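Long-range contacts in glycerol kinase, putative (Plasmodium falciparum, PDB 2W40), which probably catalyses the ATP-dependent phosphorylation of glycerol to sn-glycerol 3-phosphate: residues 285-290 and 399-404; 273-278 and 306-311. All coordinates share one frame; numbering follows the deposited sequence. Where two conformers were deposited one is given.

Interaction 1 (285-290 and 399-404). With EDO (1,2-ethanediol), chain B.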
# COMPACT_ATOMS: atom_id res chain seq x y z
N SER C 285 -34.82 1.42 3.80
CA SER C 285 -33.97 0.39 3.22
C SER C 285 -33.94 -0.81 4.16
O SER C 285 -33.98 -0.67 5.36
CB SER C 285 -32.55 0.91 2.99
OG SER C 285 -31.73 -0.01 2.36
N THR C 286 -33.85 -1.98 3.57
CA THR C 286 -33.39 -3.18 4.29
C THR C 286 -32.00 -3.68 3.84
O THR C 286 -31.54 -4.81 4.28
CB THR C 286 -34.38 -4.34 4.15
OG1 THR C 286 -34.44 -4.76 2.80
CG2 THR C 286 -35.78 -3.95 4.67
N CYS C 287 -31.29 -2.86 3.06
CA CYS C 287 -30.11 -3.20 2.30
C CYS C 287 -29.05 -2.13 2.51
O CYS C 287 -28.16 -2.07 1.71
CB CYS C 287 -30.43 -3.32 0.70
SG CYS C 287 -31.48 -4.67 0.45
N GLY C 288 -29.06 -1.38 3.61
CA GLY C 288 -27.98 -0.50 3.87
C GLY C 288 -27.95 0.86 3.24
O GLY C 288 -26.93 1.51 3.27
N LEU C 289 -29.06 1.31 2.67
CA LEU C 289 -29.15 2.64 2.13
C LEU C 289 -29.83 3.56 3.17
O LEU C 289 -30.55 3.13 4.07
CB LEU C 289 -29.94 2.55 0.81
CG LEU C 289 -29.33 1.66 -0.32
CD1 LEU C 289 -30.09 1.74 -1.62
CD2 LEU C 289 -27.84 2.06 -0.65
N ILE C 290 -29.53 4.83 3.07
CA ILE C 290 -30.08 5.83 4.02
C ILE C 290 -31.29 6.54 3.39
O ILE C 290 -31.26 6.91 2.22
CB ILE C 290 -28.99 6.89 4.33
CG1 ILE C 290 -27.83 6.30 5.19
CG2 ILE C 290 -29.61 8.19 5.00
CD1 ILE C 290 -26.79 7.25 5.51
N LEU C 399 -29.98 -0.77 -4.09
CA LEU C 399 -30.97 0.14 -4.59
C LEU C 399 -31.99 -0.66 -5.39
O LEU C 399 -33.20 -0.43 -5.27
CB LEU C 399 -30.35 1.16 -5.52
CG LEU C 399 -31.20 2.08 -6.34
CD1 LEU C 399 -30.29 3.27 -6.83
CD2 LEU C 399 -31.85 1.39 -7.50
N THR C 400 -31.53 -1.56 -6.27
CA THR C 400 -32.51 -2.32 -7.09
C THR C 400 -33.35 -3.20 -6.17
O THR C 400 -34.56 -3.35 -6.38
CB THR C 400 -31.86 -3.08 -8.25
OG1 THR C 400 -30.87 -3.96 -7.75
CG2 THR C 400 -31.22 -2.10 -9.25
N SER C 401 -32.77 -3.78 -5.12
CA SER C 401 -33.56 -4.54 -4.15
C SER C 401 -34.59 -3.71 -3.43
O SER C 401 -35.80 -4.06 -3.37
CB SER C 401 -32.64 -5.20 -3.13
OG SER C 401 -33.38 -5.95 -2.16
N ASP C 402 -34.15 -2.62 -2.84
CA ASP C 402 -35.05 -1.72 -2.15
C ASP C 402 -36.16 -1.14 -3.05
O ASP C 402 -37.30 -0.93 -2.55
CB ASP C 402 -34.29 -0.56 -1.56
CG ASP C 402 -33.55 -0.89 -0.28
OD1 ASP C 402 -34.01 -1.82 0.47
OD2 ASP C 402 -32.59 -0.14 -0.01
N MET C 403 -35.86 -0.91 -4.34
CA MET C 403 -36.82 -0.29 -5.26
C MET C 403 -37.70 -1.33 -5.95
O MET C 403 -38.66 -0.93 -6.63
CB MET C 403 -36.20 0.65 -6.26
CG MET C 403 -35.53 1.94 -5.70
SD MET C 403 -36.58 3.00 -4.68
CE MET C 403 -37.47 3.85 -6.02
N GLY C 404 -37.44 -2.61 -5.73
CA GLY C 404 -38.24 -3.66 -6.41
C GLY C 404 -38.14 -3.63 -7.95
O GLY C 404 -39.11 -4.05 -8.65
C1 EDO B . -30.11 2.25 7.01
O1 EDO B . -30.41 1.22 6.03
C2 EDO B . -28.63 2.55 7.08
O2 EDO B . -28.38 3.50 8.03
O HOH W 1 -36.16 -3.35 1.21
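The carboxylate of Asp402, on the last turn of its helix, reaches across to Ser285 and Thr286 and gives each of its oxygens a different partner. OD2 receives the hydroxyl of Ser285 on its syn lone pair, with OG only 2.5 Å from OD2, a short bond. OD1 takes the backbone N-H of Thr286, the N lying 3.1 Å from OD1 on the syn side but 21° out of the carboxylate plane. OD1 also accepts from a water at 2.7 Å that in turn touches Thr286 OG1, so a second, solvent-mediated path joins the same two residues. Together these partners fix the rotation of the carboxylate.

While its hydroxyl donates to the aspartate, Ser285 OG accepts from two backbone amides: Cys287 N, which makes an ST turn, and Leu289 N, each 3.0 Å from OG. The hydroxyl stands anti to its own backbone N (chi1 -176°), where it faces both the carboxylate and the turn. Three bonds thus grip one buried oxygen, and through it the carboxylate is linked to the turn. A charge on Asp402 would probably strengthen the serine as an acceptor.

Around this polar core, Leu289 CD1 presses on the helix backbone at Leu399 CA. Elsewhere on the loop, Leu289 O accepts from a bound 1,2-ethanediol and Cys287 O from Ser398 OG. The helix stops at a Schellman motif, with Gly404 at positive phi.

The contact fastens the loop that follows strand 272-279 to the C-terminal end of helix 377-403; Leu399 and Met403 of that helix also lie on strand 272-279, while Ile290 starts strand 290-295 beside strand 304-311.

Interaction 2 (273-278 and 306-311)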
# COMPACT_ATOMS: atom_id res chain seq x y z
N PHE C 273 -21.63 9.68 -4.09
CA PHE C 273 -22.98 9.67 -3.50
C PHE C 273 -24.05 9.43 -4.57
O PHE C 273 -24.21 10.24 -5.46
CB PHE C 273 -23.25 10.96 -2.76
CG PHE C 273 -22.17 11.24 -1.72
CD1 PHE C 273 -22.28 10.69 -0.45
CD2 PHE C 273 -21.04 11.92 -2.02
CE1 PHE C 273 -21.26 10.83 0.47
CE2 PHE C 273 -20.10 12.13 -1.04
CZ PHE C 273 -20.21 11.52 0.16
N LEU C 274 -24.77 8.31 -4.44
CA LEU C 274 -25.86 7.97 -5.35
C LEU C 274 -27.15 8.27 -4.61
O LEU C 274 -27.38 7.72 -3.51
CB LEU C 274 -25.77 6.50 -5.73
CG LEU C 274 -26.66 6.08 -6.96
CD1 LEU C 274 -26.17 4.80 -7.58
CD2 LEU C 274 -28.04 5.89 -6.44
N LEU C 275 -28.02 9.10 -5.22
CA LEU C 275 -29.34 9.30 -4.70
C LEU C 275 -30.39 8.93 -5.73
O LEU C 275 -30.27 9.29 -6.93
CB LEU C 275 -29.59 10.72 -4.24
CG LEU C 275 -28.89 11.11 -2.90
CD1 LEU C 275 -27.41 11.48 -3.09
CD2 LEU C 275 -29.64 12.28 -2.21
N ILE C 276 -31.41 8.25 -5.26
CA ILE C 276 -32.60 8.01 -6.10
C ILE C 276 -33.81 8.71 -5.53
O ILE C 276 -34.09 8.55 -4.34
CB ILE C 276 -32.87 6.47 -6.30
CG1 ILE C 276 -34.02 6.25 -7.33
CG2 ILE C 276 -33.06 5.71 -4.96
CD1 ILE C 276 -34.08 4.81 -7.97
N ASN C 277 -34.59 9.41 -6.37
CA ASN C 277 -35.78 10.07 -5.96
C ASN C 277 -36.92 9.07 -5.76
O ASN C 277 -37.22 8.30 -6.64
CB ASN C 277 -36.08 11.14 -7.01
CG ASN C 277 -37.21 12.12 -6.66
OD1 ASN C 277 -38.24 11.74 -6.13
ND2 ASN C 277 -37.04 13.37 -7.11
N THR C 278 -37.49 9.05 -4.56
CA THR C 278 -38.57 8.11 -4.22
C THR C 278 -39.92 8.83 -4.20
O THR C 278 -40.92 8.31 -3.69
CB THR C 278 -38.29 7.33 -2.88
OG1 THR C 278 -38.31 8.27 -1.81
CG2 THR C 278 -36.96 6.52 -2.87
N ALA C 306 -35.64 10.49 -0.85
CA ALA C 306 -34.59 9.81 -1.60
C ALA C 306 -34.06 8.64 -0.77
O ALA C 306 -34.22 8.58 0.47
CB ALA C 306 -33.47 10.70 -2.03
N LEU C 307 -33.44 7.72 -1.46
CA LEU C 307 -32.56 6.63 -0.91
C LEU C 307 -31.19 7.00 -1.33
O LEU C 307 -30.98 7.44 -2.46
CB LEU C 307 -32.97 5.24 -1.37
CG LEU C 307 -34.03 4.57 -0.61
CD1 LEU C 307 -34.42 3.16 -1.25
CD2 LEU C 307 -33.74 4.36 0.89
N GLU C 308 -30.23 6.88 -0.44
CA GLU C 308 -28.86 7.30 -0.74
C GLU C 308 -27.85 6.23 -0.33
O GLU C 308 -27.92 5.64 0.77
CB GLU C 308 -28.45 8.57 0.04
CG GLU C 308 -26.94 8.96 -0.09
CD GLU C 308 -26.53 10.29 0.53
OE1 GLU C 308 -27.38 11.23 0.58
OE2 GLU C 308 -25.36 10.38 0.93
N GLY C 309 -26.90 6.04 -1.23
CA GLY C 309 -25.71 5.23 -1.05
C GLY C 309 -24.51 6.10 -1.03
O GLY C 309 -24.24 6.83 -1.97
N SER C 310 -23.81 6.07 0.11
CA SER C 310 -22.66 6.95 0.37
C SER C 310 -21.36 6.17 0.41
O SER C 310 -21.31 5.13 1.02
CB SER C 310 -22.86 7.67 1.73
OG SER C 310 -24.20 8.15 1.97
N ILE C 311 -20.32 6.68 -0.25
CA ILE C 311 -18.98 6.09 -0.31
C ILE C 311 -17.99 7.17 0.17
O ILE C 311 -17.93 8.30 -0.42
CB ILE C 311 -18.55 5.65 -1.73
CG1 ILE C 311 -19.48 4.51 -2.21
CG2 ILE C 311 -17.09 5.28 -1.81
CD1 ILE C 311 -19.28 4.12 -3.65
O HOH W 2 -37.12 7.48 0.57
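Phe273 lays its ring beside Glu308 and Ser310, with CD1 3.4 Å from Glu308 OE2 and CE1 3.8 Å from Ser310 CB. Ring and carboxylate planes stand 81° apart, and Ser310 OG, which donates to Glu308 OE2 at 2.7 Å, lies at the ring edge, in plane. That bond meets OE2 on the anti side; OE1 forms salt bridges with Arg85 and Arg189, and Arg85 also makes a cation-pi contact with Phe273. Leu275 runs alongside Glu308, pointing the same way, its methyls against OE1. The glutamate reaches them because its CG is anti to the backbone N (chi1 172°) and the chain stays extended beyond.

The two strands form an antiparallel ladder, axes 4.6 Å apart, within the C-terminal-domain sheet of this sugar kinase/Hsp70/actin superfamily enzyme. Leu274 with Gly309 and Ile276 with Leu307 are hydrogen-bonded pairs; Phe273 with Ser310 and Leu275 with Glu308 are non-hydrogen-bonded pairs.

Where Leu274, Ile276 and Leu307 share a face, Ile276 CG2 packs 3.6 Å from Leu307 CB; there Leu274 meets Leu399 and Leu307 meets Asp402 of helix 377-403. On the face with Leu275 and Glu308, Phe273 approaches bound glycerol to about 4 Å between nearest atoms.

Overall arrangement
From the N terminus the chain enters strand 272-279, runs through the loop at 285-290 and strand 290-295, and returns along strand 304-311, where interaction 2 closes a short excursion of 27 residues. Interaction 1 starts inside that excursion but closes only at helix 377-403, after 108 intervening residues, so the two contacts cross rather than nest. They touch directly: Ile290 O lies 2.9 Å from Glu308 N, probably a hydrogen bond, and Leu289 CB packs 3.7 Å from Glu308 O. Interaction 2 thus joins neighbouring strands of the sheet, and interaction 1 attaches the loop leading from strand 272-279 to strand 290-295 to the helix covering one face.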